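Local coordinates for protein glycoside Hydrolase (Bacteroides plebeius, PDB 5T3B) that probably hydrolyses glycosidic bonds of polysaccharides as a family 50 glycoside hydrolase of a gut bacterium, at residues I159-V164 / K463-I468. Residues are numbered along the deposited sequence; the frame is centred on the assembly and turned at random.
Sequences IGFHSV and KYMSDI
Ile159 meets Ser466 where the chain leaving helix 145-158 runs up against helix 459-469, their CA atoms 4.5 Å apart. Gly160, with positive phi, closes helix 145-158 in a Schellman motif; the backbone then swings away from the second helix and enters strand 163-165, so that the contact rests on Ile159 and Phe161 alone.

Ile159 sits across Met465 and Ser466. Its CG2, placed anti to the backbone N (chi1 -62° for CG1), touches Met465 CB at 4.0 Å and Ser466 OG at 3.6 Å. That hydroxyl also lies 3.5 Å from Ile159 CA, but its hydrogen bond goes back to Thr462 O, one turn earlier in its own helix, which lets a polar atom pack against an aliphatic surface.

Met465 points toward the loop and reaches Phe161. Met465 SD lies 3.7 Å from Phe161 CE2, at the ring edge and close to its plane; from the ring centroid it is 85° off the normal, a Met-aromatic contact made edge-on. The chain bends at chi3 (148°), leaving Met465 CE 4.0 Å from Phe161 CZ. Tyr419 of helix 412-427 and Met450 touch both side chains, extending the apolar packing round the pair.

Just past Ile468, Asn469 ND2 donates a hydrogen bond to Ile159 O. This is helix-to-loop packing at a Schellman-capped helix end; the loop leads into strand 163-165, whose parallel neighbours 120-126 and 188-190 are consistent with the (beta/alpha)8 barrel of family 50.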
# COMPACT_ATOMS: atom_id res chain seq x y z
N ILE A 159 19.13 2.73 -2.20
CA ILE A 159 18.29 3.65 -1.45
C ILE A 159 17.43 2.82 -0.44
O ILE A 159 16.64 3.38 0.31
CB ILE A 159 17.33 4.46 -2.44
CG1 ILE A 159 18.18 5.31 -3.43
CG2 ILE A 159 16.30 5.41 -1.72
CD1 ILE A 159 17.32 5.67 -4.66
N GLY A 160 17.62 1.51 -0.38
CA GLY A 160 16.87 0.63 0.53
C GLY A 160 15.45 0.32 0.12
O GLY A 160 14.66 -0.07 0.98
N PHE A 161 15.17 0.39 -1.19
CA PHE A 161 13.91 -0.12 -1.74
C PHE A 161 14.22 -1.43 -2.45
O PHE A 161 15.16 -1.51 -3.23
CB PHE A 161 13.31 0.87 -2.76
CG PHE A 161 12.73 2.12 -2.17
CD1 PHE A 161 11.49 2.11 -1.51
CD2 PHE A 161 13.39 3.33 -2.27
CE1 PHE A 161 10.96 3.28 -1.02
CE2 PHE A 161 12.84 4.49 -1.82
CZ PHE A 161 11.61 4.48 -1.17
N HIS A 162 13.29 -2.39 -2.29
CA HIS A 162 13.51 -3.76 -2.81
C HIS A 162 12.39 -4.37 -3.57
O HIS A 162 12.53 -5.44 -4.13
CB HIS A 162 13.97 -4.67 -1.69
CG HIS A 162 15.25 -4.23 -1.02
ND1 HIS A 162 16.49 -4.57 -1.51
CD2 HIS A 162 15.49 -3.39 0.02
CE1 HIS A 162 17.41 -4.01 -0.76
NE2 HIS A 162 16.84 -3.25 0.15
N SER A 163 11.24 -3.68 -3.57
CA SER A 163 10.06 -4.20 -4.22
C SER A 163 9.39 -3.15 -5.12
O SER A 163 9.56 -1.93 -4.84
CB SER A 163 9.03 -4.67 -3.22
OG SER A 163 9.53 -5.65 -2.33
N VAL A 164 8.66 -3.65 -6.11
CA VAL A 164 7.82 -2.79 -6.90
C VAL A 164 6.40 -3.31 -6.74
O VAL A 164 6.15 -4.52 -6.88
CB VAL A 164 8.28 -2.70 -8.36
CG1 VAL A 164 9.57 -1.93 -8.41
CG2 VAL A 164 8.39 -4.04 -9.03
N LYS A 463 18.11 10.95 -0.57
CA LYS A 463 19.00 10.98 0.58
C LYS A 463 18.24 10.71 1.84
O LYS A 463 18.63 9.85 2.66
CB LYS A 463 19.69 12.34 0.63
CG LYS A 463 20.67 12.56 1.84
CD LYS A 463 19.92 13.06 3.08
CE LYS A 463 20.81 13.54 4.20
NZ LYS A 463 21.65 12.46 4.71
N TYR A 464 17.14 11.46 2.04
CA TYR A 464 16.36 11.27 3.28
C TYR A 464 15.65 9.91 3.31
O TYR A 464 15.48 9.32 4.40
CB TYR A 464 15.35 12.42 3.48
CG TYR A 464 16.08 13.72 3.77
CD1 TYR A 464 16.73 13.94 4.96
CD2 TYR A 464 16.25 14.68 2.80
CE1 TYR A 464 17.44 15.07 5.20
CE2 TYR A 464 17.00 15.79 2.99
CZ TYR A 464 17.58 16.00 4.21
OH TYR A 464 18.30 17.18 4.45
N MET A 465 15.20 9.44 2.13
CA MET A 465 14.62 8.10 2.06
C MET A 465 15.61 7.05 2.49
O MET A 465 15.28 6.14 3.25
CB MET A 465 14.14 7.76 0.65
CG MET A 465 12.98 8.58 0.19
SD MET A 465 12.71 8.20 -1.59
CE MET A 465 10.96 8.37 -1.75
N SER A 466 16.86 7.18 2.01
CA SER A 466 17.93 6.19 2.28
C SER A 466 18.16 6.12 3.78
O SER A 466 18.34 5.04 4.35
CB SER A 466 19.23 6.61 1.58
OG SER A 466 19.13 6.59 0.18
N ASP A 467 18.23 7.29 4.45
CA ASP A 467 18.56 7.31 5.85
C ASP A 467 17.54 6.50 6.68
O ASP A 467 17.91 5.77 7.60
CB ASP A 467 18.67 8.75 6.37
CG ASP A 467 19.88 9.47 5.82
OD1 ASP A 467 20.92 8.82 5.47
OD2 ASP A 467 19.77 10.72 5.83
N ILE A 468 16.26 6.61 6.31
CA ILE A 468 15.24 5.74 6.92
C ILE A 468 15.39 4.27 6.49
O ILE A 468 15.45 3.35 7.29
CB ILE A 468 13.81 6.24 6.64
CG1 ILE A 468 13.57 7.59 7.28
CG2 ILE A 468 12.75 5.18 6.96
CD1 ILE A 468 13.28 7.49 8.75